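Local coordinates for Low molecular weight phosphotyrosine protein phosphatase (Vibrio cholerae serotype O1, PDB 5Z3M) that probably hydrolyses phosphate esters on tyrosine residues of proteins, as members of the low molecular weight tyrosine phosphatase family do, at residues E122-Y127 / A138-S143; F85-D90 / K108-L113; L113-R118 / V146-S151; G5-V10 / F80-F85. One frame throughout, in Å; residues are numbered along the deposited sequence.

Interaction 1 of 4, residues E122-Y127 / A138-S143; sequences EVPDPY and ALLIES
Val123 and Leu140 carry much of this contact, with Pro124 and Ile141 beside them, and the side-chain pairings between the two segments are apolar. The two methyls of Val123 divide the work. CG1, set opposite the backbone N (chi1 174°), lies 3.8 Å from Ile141 CD1, and the two side chains cross at nearly a right angle. CG2 instead runs alongside Leu140 in the opposite sense, 4.0 Å from Leu140 CD2. The leucine branch CD2 is shared, for it also abuts CD of the Pro124 ring at 3.6 Å and lies 3.8 Å from Glu122 O.

Polar bonding stays inside the helix or leaves for other partners. Ser143 OG donates to Leu140 O over 2.6 Å; a chi1 of 60° turns the hydroxyl back onto the preceding helical turn, where it meets the oxygen 28° out of the carbonyl plane. Glu122 points its CB away from the helix and passes its carboxylate to Arg91 N.

Beyond the helix contact, Val123 and Pro126 both pack on Arg18, while Asp125 OD1 forms a salt bridge with that arginine. Asp125 is the predicted proton donor and Arg18 another predicted catalytic residue. This pairing is consistent with the Asp-Pro loop of low molecular weight tyrosine phosphatases, which places the general acid at the mouth of the phosphate pocket; here Val123 and Pro124, just before the aspartate, rest on helix 131-155.

Interaction 2 of 4, residues F85-D90 / K108-L113; sequences FIYAMD and KLALFL
Leu111 lies along the end of strand 85-88, next to Ala88 and Asp90. From CB, 3.8 Å from Ala88 O, the side chain runs to CG, which stays near the same oxygen. Because CG sits opposite its own carbonyl carbon (chi1 -82°), the branch turns in toward the neighbouring strand. Its tip, CD2, lies 3.3 Å from Ala88 O and also meets Ala88 CB at 3.6 Å and Asp90 O at 3.5 Å, with Leu94 of helix 91-98 packed on both Leu111 and Ala88.

The backbones pair in parallel, as the two strands of a right-handed beta-alpha-beta unit whose connection contains helix 91-98. Ile86 N donates to Lys108 O and Ala110 N to Ile86 O; Ala88 N then donates to Ala110 O over 3.0 Å, and Phe112 N closes the series on Ala88 O.

On the side of the sheet facing helix 131-155, the Tyr87 ring takes Leu111 O at its edge, in plane, 3.5 Å from CD1, and its hydroxyl is hydrogen-bonded to Trp152 NE1. Past the strand end, Met89, bent at chi2 and chi3, brings SD to 4.7 Å from the centroid of the Phe112 ring, an oblique Met-aromatic contact. The same methionine packs on Cys12, the predicted nucleophile.

Interaction 3 of 4, residues L113-R118 / V146-S151; sequences LSKANR and VALVDS
Lys115 and Ala116, in the connection between strand 109-111 and the long helix 131-155, rest on one stripe of that helix made of Ala147, Leu148 and Ser151. The loop is folded into a turn here, with Ala116 N bonded to Leu113 O over 2.7 Å, and this presents the Lys115 carbonyl to the helix. Ala147 CB lies 3.3 Å from Lys115 O and 4.0 Å from Ala116 CA. The small methyl side chain of Ala147 thus meets the backbone of the turn, and the CA atoms of Ala116 and Ala147 come within 5.5 Å of each other.

The lysine side chain then spreads over the helix surface. With CG opposite its carbonyl carbon (chi1 -66°) and bends at chi2 and chi3, its methylenes pass from Leu148 to Ser151. CG approaches Leu148 CD2 at 4.0 Å, the two side chains crossing at about a right angle, and CD is 3.7 Å from Ser151 OG. Beyond CD the chain leads away, leaving NZ too far from Ser151 OG for a hydrogen bond.

Leu148 also reaches inward to Phe112 and Tyr87, whereas Val146 and Val149 of the same helix touch helix 18-32. The turn covers one side of the helix, while Leu148 and Val149 turn inward. The contact is made by van der Waals packing of methyls and methylenes, partly against polar oxygens, without a hydrogen bond or ion pair, which implies a cohesion that depends on fit and on the partial covering of the aliphatic part of Lys115 while its charged end stays directed away from the helix.

Interaction 4 of 4, residues G5-V10 / F80-F85; sequences GLSVLV and FIEHDF
The imidazole of His83 lies between two side chains, with Leu9 CB 3.5 Å above one face, toward the rim, and Glu82 CD over the opposite face. The leucine contact is a CH-pi interaction, and farther out its CD1 reaches His83 CD2 at 3.4 Å. At the ring edge Ser7 OG stands beside ND1 in what appears to be a hydrogen bond, although the modelled separation is too short for its details to be relied on. The Phe85 ring is met at its edge, in plane, by Leu6 CD2 at 4.0 Å.

Asp84 holds Ser7 by both its N and its O. The carboxylate OD2 of Asp84 accepts Ser7 N over 3.1 Å, on the anti side and 19° out of the carboxylate plane; CG set opposite the carbonyl carbon (chi1 -62°) helps bring it there. The backbone N of Asp84 donates to Ser7 O over 2.9 Å, and Phe85 N adds a weak bond to that same oxygen. Together with the bond from Leu9 N to Phe85 O at 3.0 Å, this weak bond makes the parallel bridge of Val8 with Phe85.

The contact thus lies where the chain leaves helix 79-82 and enters strand 85-88. Strand 7-12 runs between this strand and 38-43, to which Leu6 and Val8 bond through Gln38 and Arg40, while Val10 faces helix 18-32.

In the fold
Interactions 2 and 4 build adjacent parts of the parallel sheet, sharing Phe85; interaction 2 is held chiefly by backbone hydrogen bonds, interaction 4 by these together with side-chain bonds, and Lys108 of interaction 2 also bonds carbonyls of 80-85. Interactions 1 and 3 instead pack one loop region, 113-127, at two places along helix 131-155, through apolar side chains or aliphatic chain parts. Interaction 3 is the surface contact, away from the predicted catalytic residues, whereas the other three are partly buried. Interaction 1 touches interaction 2 through the probable bond from Val123 N to Met89 O, bringing loop and sheet together near Arg18. Interactions 1 and 4 lie on opposite sides of the chain centre, their own centres about 21 Å apart.

Interaction 1 of 4, residues E122-Y127 / A138-S143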
loop_
_atom_site.group_PDB
_atom_site.type_symbol
_atom_site.label_atom_id
_atom_site.label_comp_id
_atom_site.label_asym_id
_atom_site.label_seq_id
_atom_site.Cartn_x
_atom_site.Cartn_y
_atom_site.Cartn_z
ATOM N N GLU A 122 4.434 -24.708 -9.401
ATOM C CA GLU A 122 4.120 -23.404 -9.964
ATOM C C GLU A 122 2.830 -22.843 -9.370
ATOM O O GLU A 122 1.955 -23.583 -8.918
ATOM C CB GLU A 122 3.968 -23.474 -11.490
ATOM C CG GLU A 122 5.257 -23.609 -12.291
ATOM C CD GLU A 122 4.986 -23.856 -13.762
ATOM O OE1 GLU A 122 5.018 -25.030 -14.181
ATOM O OE2 GLU A 122 4.739 -22.880 -14.500
ATOM N N VAL A 123 2.725 -21.522 -9.399
ATOM C CA VAL A 123 1.475 -20.832 -9.130
ATOM C C VAL A 123 0.897 -20.397 -10.466
ATOM O O VAL A 123 1.486 -19.570 -11.154
ATOM C CB VAL A 123 1.682 -19.629 -8.205
ATOM C CG1 VAL A 123 0.395 -18.836 -8.061
ATOM C CG2 VAL A 123 2.173 -20.087 -6.849
ATOM N N PRO A 124 -0.268 -20.959 -10.837
ATOM C CA PRO A 124 -0.897 -20.693 -12.137
ATOM C C PRO A 124 -1.214 -19.207 -12.304
ATOM O O PRO A 124 -0.931 -18.439 -11.391
ATOM C CB PRO A 124 -2.183 -21.527 -12.095
ATOM C CG PRO A 124 -1.965 -22.523 -10.996
ATOM C CD PRO A 124 -1.093 -21.849 -10.002
ATOM N N ASP A 125 -1.798 -18.821 -13.436
ATOM C CA ASP A 125 -1.975 -17.414 -13.792
ATOM C C ASP A 125 -3.422 -16.916 -13.642
ATOM O O ASP A 125 -4.254 -17.131 -14.524
ATOM C CB ASP A 125 -1.486 -17.202 -15.230
ATOM C CG ASP A 125 -1.388 -15.732 -15.618
ATOM O OD1 ASP A 125 -1.208 -14.868 -14.729
ATOM O OD2 ASP A 125 -1.478 -15.447 -16.829
ATOM N N PRO A 126 -3.715 -16.230 -12.522
ATOM C CA PRO A 126 -5.039 -15.683 -12.195
ATOM C C PRO A 126 -5.549 -14.556 -13.102
ATOM O O PRO A 126 -6.744 -14.276 -13.032
ATOM C CB PRO A 126 -4.852 -15.152 -10.761
ATOM C CG PRO A 126 -3.370 -15.028 -10.567
ATOM C CD PRO A 126 -2.791 -16.134 -11.380
ATOM N N TYR A 127 -4.693 -13.943 -13.920
ATOM C CA TYR A 127 -5.059 -12.722 -14.653
ATOM C C TYR A 127 -6.397 -12.817 -15.384
ATOM O O TYR A 127 -6.592 -13.698 -16.221
ATOM C CB TYR A 127 -3.973 -12.347 -15.665
ATOM C CG TYR A 127 -4.229 -11.011 -16.346
ATOM C CD1 TYR A 127 -4.058 -9.819 -15.657
ATOM C CD2 TYR A 127 -4.648 -10.945 -17.671
ATOM C CE1 TYR A 127 -4.296 -8.599 -16.262
ATOM C CE2 TYR A 127 -4.887 -9.726 -18.287
ATOM C CZ TYR A 127 -4.709 -8.557 -17.576
ATOM O OH TYR A 127 -4.943 -7.341 -18.177
ATOM N N ALA A 138 -4.867 -17.375 -3.767
ATOM C CA ALA A 138 -4.418 -16.747 -2.537
ATOM C C ALA A 138 -3.986 -17.801 -1.523
ATOM O O ALA A 138 -3.045 -17.585 -0.771
ATOM C CB ALA A 138 -5.519 -15.862 -1.962
ATOM N N LEU A 139 -4.673 -18.939 -1.514
ATOM C CA LEU A 139 -4.340 -20.039 -0.612
ATOM C C LEU A 139 -3.054 -20.760 -1.015
ATOM O O LEU A 139 -2.219 -21.069 -0.163
ATOM C CB LEU A 139 -5.502 -21.034 -0.547
ATOM C CG LEU A 139 -6.550 -20.669 0.504
ATOM C CD1 LEU A 139 -7.882 -21.346 0.240
ATOM C CD2 LEU A 139 -6.038 -21.024 1.887
ATOM N N LEU A 140 -2.903 -21.036 -2.309
ATOM C CA LEU A 140 -1.674 -21.637 -2.825
ATOM C C LEU A 140 -0.476 -20.774 -2.456
ATOM O O LEU A 140 0.510 -21.258 -1.897
ATOM C CB LEU A 140 -1.755 -21.817 -4.344
ATOM C CG LEU A 140 -0.510 -22.381 -5.032
ATOM C CD1 LEU A 140 -0.005 -23.618 -4.296
ATOM C CD2 LEU A 140 -0.792 -22.679 -6.502
ATOM N N ILE A 141 -0.581 -19.486 -2.757
ATOM C CA ILE A 141 0.457 -18.536 -2.403
ATOM C C ILE A 141 0.609 -18.445 -0.878
ATOM O O ILE A 141 1.725 -18.333 -0.369
ATOM C CB ILE A 141 0.167 -17.145 -3.021
ATOM C CG1 ILE A 141 0.517 -17.165 -4.512
ATOM C CG2 ILE A 141 0.972 -16.066 -2.327
ATOM C CD1 ILE A 141 -0.381 -16.325 -5.378
ATOM N N GLU A 142 -0.504 -18.534 -0.154
ATOM C CA GLU A 142 -0.484 -18.489 1.310
ATOM C C GLU A 142 0.295 -19.648 1.910
ATOM O O GLU A 142 1.035 -19.475 2.876
ATOM C CB GLU A 142 -1.914 -18.489 1.866
ATOM C CG GLU A 142 -2.031 -18.163 3.347
ATOM C CD GLU A 142 -3.473 -18.069 3.802
ATOM O OE1 GLU A 142 -4.333 -17.698 2.975
ATOM O OE2 GLU A 142 -3.749 -18.371 4.981
ATOM N N SER A 143 0.100 -20.834 1.347
ATOM C CA SER A 143 0.782 -22.027 1.828
ATOM C C SER A 143 2.269 -21.954 1.517
ATOM O O SER A 143 3.100 -22.292 2.358
ATOM C CB SER A 143 0.171 -23.289 1.211
ATOM O OG SER A 143 0.274 -23.269 -0.198
#

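Interaction 2 of 4, residues F85-D90 / K108-L113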
loop_
_atom_site.group_PDB
_atom_site.type_symbol
_atom_site.label_atom_id
_atom_site.label_comp_id
_atom_site.label_asym_id
_atom_site.label_seq_id
_atom_site.Cartn_x
_atom_site.Cartn_y
_atom_site.Cartn_z
ATOM N N PHE A 85 17.445 -13.553 -1.839
ATOM C CA PHE A 85 16.677 -14.572 -2.537
ATOM C C PHE A 85 15.630 -13.951 -3.454
ATOM O O PHE A 85 15.099 -12.872 -3.178
ATOM C CB PHE A 85 16.017 -15.529 -1.538
ATOM C CG PHE A 85 16.985 -16.199 -0.605
ATOM C CD1 PHE A 85 17.802 -17.229 -1.051
ATOM C CD2 PHE A 85 17.067 -15.807 0.723
ATOM C CE1 PHE A 85 18.694 -17.851 -0.190
ATOM C CE2 PHE A 85 17.956 -16.424 1.588
ATOM C CZ PHE A 85 18.769 -17.446 1.130
ATOM N N ILE A 86 15.361 -14.647 -4.555
ATOM C CA ILE A 86 14.404 -14.213 -5.559
ATOM C C ILE A 86 13.492 -15.382 -5.889
ATOM O O ILE A 86 13.961 -16.460 -6.267
ATOM C CB ILE A 86 15.103 -13.710 -6.834
ATOM C CG1 ILE A 86 15.906 -12.452 -6.514
ATOM C CG2 ILE A 86 14.086 -13.443 -7.941
ATOM C CD1 ILE A 86 16.681 -11.892 -7.674
ATOM N N TYR A 87 12.190 -15.178 -5.740
ATOM C CA TYR A 87 11.251 -16.264 -5.960
ATOM C C TYR A 87 10.396 -16.030 -7.195
ATOM O O TYR A 87 9.974 -14.905 -7.481
ATOM C CB TYR A 87 10.392 -16.473 -4.708
ATOM C CG TYR A 87 11.229 -16.906 -3.526
ATOM C CD1 TYR A 87 11.574 -18.237 -3.351
ATOM C CD2 TYR A 87 11.702 -15.982 -2.606
ATOM C CE1 TYR A 87 12.354 -18.640 -2.284
ATOM C CE2 TYR A 87 12.482 -16.374 -1.534
ATOM C CZ TYR A 87 12.804 -17.704 -1.378
ATOM O OH TYR A 87 13.581 -18.093 -0.311
ATOM N N ALA A 88 10.187 -17.112 -7.938
ATOM C CA ALA A 88 9.401 -17.093 -9.163
ATOM C C ALA A 88 8.073 -17.801 -8.918
ATOM O O ALA A 88 8.030 -18.806 -8.201
ATOM C CB ALA A 88 10.165 -17.755 -10.298
ATOM N N MET A 89 7.001 -17.284 -9.517
ATOM C CA MET A 89 5.660 -17.834 -9.329
ATOM C C MET A 89 5.412 -19.061 -10.201
ATOM O O MET A 89 5.100 -20.136 -9.684
ATOM C CB MET A 89 4.596 -16.768 -9.619
ATOM C CG MET A 89 4.631 -15.524 -8.737
ATOM S SD MET A 89 4.346 -15.848 -6.981
ATOM C CE MET A 89 6.023 -15.983 -6.380
ATOM N N ASP A 90 5.520 -18.895 -11.519
ATOM C CA ASP A 90 5.478 -20.046 -12.422
ATOM C C ASP A 90 6.826 -20.148 -13.145
ATOM O O ASP A 90 7.645 -19.236 -13.037
ATOM C CB ASP A 90 4.283 -19.963 -13.400
ATOM C CG ASP A 90 4.468 -18.937 -14.513
ATOM O OD1 ASP A 90 5.389 -18.108 -14.443
ATOM O OD2 ASP A 90 3.661 -18.949 -15.466
ATOM N N LYS A 108 20.430 -17.594 -6.671
ATOM C CA LYS A 108 19.435 -16.936 -5.827
ATOM C C LYS A 108 18.042 -17.358 -6.220
ATOM O O LYS A 108 17.100 -17.280 -5.432
ATOM C CB LYS A 108 19.557 -15.421 -5.941
ATOM C CG LYS A 108 20.620 -14.836 -5.056
ATOM C CD LYS A 108 21.446 -13.817 -5.802
ATOM C CE LYS A 108 22.091 -12.836 -4.837
ATOM N NZ LYS A 108 21.968 -11.427 -5.324
ATOM N N LEU A 109 17.925 -17.803 -7.462
ATOM C CA LEU A 109 16.628 -18.045 -8.061
ATOM C C LEU A 109 16.073 -19.411 -7.674
ATOM O O LEU A 109 16.761 -20.430 -7.731
ATOM C CB LEU A 109 16.716 -17.908 -9.584
ATOM C CG LEU A 109 16.627 -16.488 -10.162
ATOM C CD1 LEU A 109 17.797 -15.608 -9.735
ATOM C CD2 LEU A 109 16.511 -16.508 -11.680
ATOM N N ALA A 110 14.815 -19.401 -7.256
ATOM C CA ALA A 110 14.081 -20.608 -6.921
ATOM C C ALA A 110 12.617 -20.285 -7.103
ATOM O O ALA A 110 12.229 -19.125 -6.983
ATOM C CB ALA A 110 14.371 -21.052 -5.495
ATOM N N LEU A 111 11.799 -21.286 -7.402
ATOM C CA LEU A 111 10.369 -21.034 -7.512
ATOM C C LEU A 111 9.809 -20.752 -6.118
ATOM O O LEU A 111 10.467 -21.006 -5.108
ATOM C CB LEU A 111 9.644 -22.209 -8.185
ATOM C CG LEU A 111 9.670 -22.288 -9.723
ATOM C CD1 LEU A 111 9.076 -23.600 -10.235
ATOM C CD2 LEU A 111 8.947 -21.105 -10.350
ATOM N N PHE A 112 8.610 -20.187 -6.083
ATOM C CA PHE A 112 7.934 -19.804 -4.853
ATOM C C PHE A 112 7.598 -21.009 -3.995
ATOM O O PHE A 112 7.944 -21.084 -2.812
ATOM C CB PHE A 112 6.661 -19.045 -5.212
ATOM C CG PHE A 112 5.852 -18.600 -4.038
ATOM C CD1 PHE A 112 6.459 -18.052 -2.923
ATOM C CD2 PHE A 112 4.471 -18.691 -4.072
ATOM C CE1 PHE A 112 5.701 -17.629 -1.853
ATOM C CE2 PHE A 112 3.717 -18.267 -3.006
ATOM C CZ PHE A 112 4.332 -17.735 -1.896
ATOM N N LEU A 113 6.918 -21.953 -4.628
ATOM C CA LEU A 113 6.381 -23.123 -3.961
ATOM C C LEU A 113 7.446 -24.156 -3.660
ATOM O O LEU A 113 7.166 -25.167 -3.028
ATOM C CB LEU A 113 5.288 -23.754 -4.824
ATOM C CG LEU A 113 4.126 -22.815 -5.121
ATOM C CD1 LEU A 113 3.074 -23.534 -5.933
ATOM C CD2 LEU A 113 3.553 -22.243 -3.828
#

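Interaction 3 of 4, residues L113-R118 / V146-S151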
loop_
_atom_site.group_PDB
_atom_site.type_symbol
_atom_site.label_atom_id
_atom_site.label_comp_id
_atom_site.label_asym_id
_atom_site.label_seq_id
_atom_site.Cartn_x
_atom_site.Cartn_y
_atom_site.Cartn_z
ATOM N N LEU A 113 6.918 -21.953 -4.628
ATOM C CA LEU A 113 6.381 -23.123 -3.961
ATOM C C LEU A 113 7.446 -24.156 -3.660
ATOM O O LEU A 113 7.166 -25.167 -3.028
ATOM C CB LEU A 113 5.288 -23.754 -4.824
ATOM C CG LEU A 113 4.126 -22.815 -5.121
ATOM C CD1 LEU A 113 3.074 -23.534 -5.933
ATOM C CD2 LEU A 113 3.553 -22.243 -3.828
ATOM N N SER A 114 8.666 -23.891 -4.115
ATOM C CA SER A 114 9.779 -24.825 -3.992
ATOM C C SER A 114 9.943 -25.432 -2.598
ATOM O O SER A 114 10.365 -26.581 -2.464
ATOM C CB SER A 114 11.072 -24.125 -4.404
ATOM O OG SER A 114 11.100 -22.801 -3.908
ATOM N N LYS A 115 9.600 -24.664 -1.568
ATOM C CA LYS A 115 9.730 -25.122 -0.186
ATOM C C LYS A 115 8.414 -25.617 0.406
ATOM O O LYS A 115 8.362 -26.010 1.571
ATOM C CB LYS A 115 10.297 -24.000 0.693
ATOM C CG LYS A 115 11.727 -23.605 0.369
ATOM C CD LYS A 115 12.720 -24.267 1.308
ATOM C CE LYS A 115 13.517 -25.353 0.609
ATOM N NZ LYS A 115 14.801 -25.603 1.320
ATOM N N ALA A 116 7.353 -25.598 -0.393
ATOM C CA ALA A 116 6.058 -26.092 0.064
ATOM C C ALA A 116 6.100 -27.576 0.444
ATOM O O ALA A 116 5.684 -27.931 1.547
ATOM C CB ALA A 116 4.994 -25.856 -1.005
ATOM N N ASN A 117 6.624 -28.405 -0.469
ATOM C CA ASN A 117 6.596 -29.884 -0.427
ATOM C C ASN A 117 5.222 -30.406 -0.836
ATOM O O ASN A 117 4.590 -31.183 -0.116
ATOM C CB ASN A 117 6.979 -30.435 0.951
ATOM C CG ASN A 117 8.227 -31.295 0.914
ATOM O OD1 ASN A 117 9.325 -30.827 1.209
ATOM N ND2 ASN A 117 8.064 -32.564 0.552
ATOM N N ARG A 118 4.770 -29.970 -2.008
ATOM C CA ARG A 118 3.395 -30.189 -2.441
ATOM C C ARG A 118 3.317 -30.463 -3.944
ATOM O O ARG A 118 4.255 -30.165 -4.682
ATOM C CB ARG A 118 2.538 -28.970 -2.057
ATOM C CG ARG A 118 2.617 -28.603 -0.570
ATOM C CD ARG A 118 1.851 -27.348 -0.207
ATOM N NE ARG A 118 0.417 -27.519 -0.391
ATOM C CZ ARG A 118 -0.254 -27.054 -1.435
ATOM N NH1 ARG A 118 0.383 -26.383 -2.384
ATOM N NH2 ARG A 118 -1.558 -27.256 -1.530
ATOM N N VAL A 146 4.051 -19.577 4.217
ATOM C CA VAL A 146 4.371 -20.051 5.563
ATOM C C VAL A 146 5.521 -21.058 5.565
ATOM O O VAL A 146 6.253 -21.153 6.545
ATOM C CB VAL A 146 3.134 -20.692 6.272
ATOM C CG1 VAL A 146 1.869 -19.937 5.929
ATOM C CG2 VAL A 146 2.984 -22.168 5.925
ATOM N N ALA A 147 5.684 -21.800 4.472
ATOM C CA ALA A 147 6.788 -22.747 4.364
ATOM C C ALA A 147 8.108 -21.990 4.364
ATOM O O ALA A 147 9.046 -22.351 5.074
ATOM C CB ALA A 147 6.656 -23.591 3.106
ATOM N N LEU A 148 8.161 -20.936 3.559
ATOM C CA LEU A 148 9.329 -20.073 3.468
ATOM C C LEU A 148 9.665 -19.409 4.802
ATOM O O LEU A 148 10.815 -19.444 5.246
ATOM C CB LEU A 148 9.104 -18.999 2.406
ATOM C CG LEU A 148 8.905 -19.456 0.966
ATOM C CD1 LEU A 148 8.253 -18.343 0.189
ATOM C CD2 LEU A 148 10.229 -19.850 0.326
ATOM N N VAL A 149 8.664 -18.801 5.433
ATOM C CA VAL A 149 8.868 -18.088 6.690
ATOM C C VAL A 149 9.289 -19.055 7.799
ATOM O O VAL A 149 10.073 -18.696 8.677
ATOM C CB VAL A 149 7.593 -17.314 7.109
ATOM C CG1 VAL A 149 7.846 -16.482 8.367
ATOM C CG2 VAL A 149 7.107 -16.427 5.965
ATOM N N ASP A 150 8.783 -20.284 7.746
ATOM C CA ASP A 150 9.225 -21.323 8.676
ATOM C C ASP A 150 10.614 -21.846 8.290
ATOM O O ASP A 150 11.440 -22.125 9.159
ATOM C CB ASP A 150 8.213 -22.477 8.730
ATOM C CG ASP A 150 6.972 -22.136 9.546
ATOM O OD1 ASP A 150 7.118 -21.679 10.698
ATOM O OD2 ASP A 150 5.851 -22.327 9.033
ATOM N N SER A 151 10.866 -21.978 6.991
ATOM C CA SER A 151 12.195 -22.343 6.497
ATOM C C SER A 151 13.258 -21.343 6.966
ATOM O O SER A 151 14.225 -21.721 7.630
ATOM C CB SER A 151 12.187 -22.432 4.968
ATOM O OG SER A 151 13.497 -22.515 4.445
#

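Interaction 4 of 4, residues G5-V10 / F80-F85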
loop_
_atom_site.group_PDB
_atom_site.type_symbol
_atom_site.label_atom_id
_atom_site.label_comp_id
_atom_site.label_asym_id
_atom_site.label_seq_id
_atom_site.Cartn_x
_atom_site.Cartn_y
_atom_site.Cartn_z
ATOM N N GLY A 5 19.055 -7.612 7.270
ATOM C CA GLY A 5 18.898 -8.920 7.881
ATOM C C GLY A 5 18.603 -9.985 6.842
ATOM O O GLY A 5 19.115 -11.103 6.928
ATOM N N LEU A 6 17.760 -9.632 5.872
ATOM C CA LEU A 6 17.484 -10.462 4.697
ATOM C C LEU A 6 16.588 -9.677 3.745
ATOM O O LEU A 6 15.642 -9.020 4.182
ATOM C CB LEU A 6 16.816 -11.795 5.074
ATOM C CG LEU A 6 17.092 -12.968 4.118
ATOM C CD1 LEU A 6 18.369 -13.687 4.530
ATOM C CD2 LEU A 6 15.921 -13.948 4.018
ATOM N N SER A 7 16.893 -9.735 2.449
ATOM C CA SER A 7 16.103 -9.037 1.432
ATOM C C SER A 7 15.535 -10.047 0.448
ATOM O O SER A 7 16.275 -10.872 -0.089
ATOM C CB SER A 7 16.951 -7.995 0.694
ATOM O OG SER A 7 16.186 -7.303 -0.277
ATOM N N VAL A 8 14.229 -9.995 0.213
ATOM C CA VAL A 8 13.595 -10.987 -0.644
ATOM C C VAL A 8 12.776 -10.316 -1.740
ATOM O O VAL A 8 12.115 -9.306 -1.499
ATOM C CB VAL A 8 12.701 -11.938 0.182
ATOM C CG1 VAL A 8 11.955 -12.905 -0.719
ATOM C CG2 VAL A 8 13.545 -12.707 1.181
ATOM N N LEU A 9 12.848 -10.865 -2.951
ATOM C CA LEU A 9 12.029 -10.385 -4.054
ATOM C C LEU A 9 11.137 -11.511 -4.531
ATOM O O LEU A 9 11.478 -12.685 -4.395
ATOM C CB LEU A 9 12.888 -9.875 -5.213
ATOM C CG LEU A 9 12.500 -8.549 -5.886
ATOM C CD1 LEU A 9 13.345 -8.297 -7.123
ATOM C CD2 LEU A 9 11.028 -8.461 -6.245
ATOM N N VAL A 10 9.996 -11.139 -5.092
ATOM C CA VAL A 10 9.068 -12.089 -5.665
ATOM C C VAL A 10 8.734 -11.574 -7.063
ATOM O O VAL A 10 8.554 -10.371 -7.255
ATOM C CB VAL A 10 7.820 -12.242 -4.772
ATOM C CG1 VAL A 10 6.682 -12.798 -5.543
ATOM C CG2 VAL A 10 8.138 -13.136 -3.595
ATOM N N PHE A 80 19.203 -8.430 -8.773
ATOM C CA PHE A 80 19.992 -9.662 -8.735
ATOM C C PHE A 80 21.179 -9.558 -7.779
ATOM O O PHE A 80 21.848 -10.547 -7.487
ATOM C CB PHE A 80 20.503 -10.012 -10.132
ATOM C CG PHE A 80 19.424 -10.363 -11.108
ATOM C CD1 PHE A 80 18.452 -11.303 -10.792
ATOM C CD2 PHE A 80 19.386 -9.755 -12.350
ATOM C CE1 PHE A 80 17.460 -11.629 -11.706
ATOM C CE2 PHE A 80 18.407 -10.076 -13.262
ATOM C CZ PHE A 80 17.441 -11.013 -12.942
ATOM N N ILE A 81 21.444 -8.347 -7.308
ATOM C CA ILE A 81 22.560 -8.106 -6.410
ATOM C C ILE A 81 22.040 -7.656 -5.056
ATOM O O ILE A 81 22.597 -7.998 -4.015
ATOM C CB ILE A 81 23.509 -7.041 -6.973
ATOM C CG1 ILE A 81 23.601 -7.174 -8.491
ATOM C CG2 ILE A 81 24.876 -7.153 -6.322
ATOM C CD1 ILE A 81 24.367 -6.061 -9.133
ATOM N N GLU A 82 20.955 -6.892 -5.085
ATOM C CA GLU A 82 20.359 -6.358 -3.870
ATOM C C GLU A 82 19.772 -7.468 -3.003
ATOM O O GLU A 82 20.003 -7.512 -1.793
ATOM C CB GLU A 82 19.274 -5.332 -4.217
ATOM C CG GLU A 82 19.198 -4.153 -3.255
ATOM C CD GLU A 82 17.783 -3.849 -2.806
ATOM O OE1 GLU A 82 16.934 -3.535 -3.666
ATOM O OE2 GLU A 82 17.523 -3.927 -1.588
ATOM N N HIS A 83 19.022 -8.371 -3.633
ATOM C CA HIS A 83 18.230 -9.360 -2.900
ATOM C C HIS A 83 18.936 -10.700 -2.708
ATOM O O HIS A 83 19.544 -11.251 -3.633
ATOM C CB HIS A 83 16.886 -9.577 -3.600
ATOM C CG HIS A 83 16.004 -8.364 -3.600
ATOM N ND1 HIS A 83 15.530 -7.792 -2.444
ATOM C CD2 HIS A 83 15.517 -7.616 -4.619
ATOM C CE1 HIS A 83 14.778 -6.739 -2.747
ATOM N NE2 HIS A 83 14.761 -6.620 -4.065
ATOM N N ASP A 84 18.835 -11.218 -1.489
ATOM C CA ASP A 84 19.481 -12.463 -1.112
ATOM C C ASP A 84 18.766 -13.648 -1.742
ATOM O O ASP A 84 19.397 -14.626 -2.138
ATOM C CB ASP A 84 19.513 -12.596 0.413
ATOM C CG ASP A 84 20.304 -11.487 1.074
ATOM O OD1 ASP A 84 21.498 -11.342 0.753
ATOM O OD2 ASP A 84 19.724 -10.750 1.896
ATOM N N PHE A 85 17.445 -13.553 -1.839
ATOM C CA PHE A 85 16.677 -14.572 -2.537
ATOM C C PHE A 85 15.630 -13.951 -3.454
ATOM O O PHE A 85 15.099 -12.872 -3.178
ATOM C CB PHE A 85 16.017 -15.529 -1.538
ATOM C CG PHE A 85 16.985 -16.199 -0.605
ATOM C CD1 PHE A 85 17.802 -17.229 -1.051
ATOM C CD2 PHE A 85 17.067 -15.807 0.723
ATOM C CE1 PHE A 85 18.694 -17.851 -0.190
ATOM C CE2 PHE A 85 17.956 -16.424 1.588
ATOM C CZ PHE A 85 18.769 -17.446 1.130
#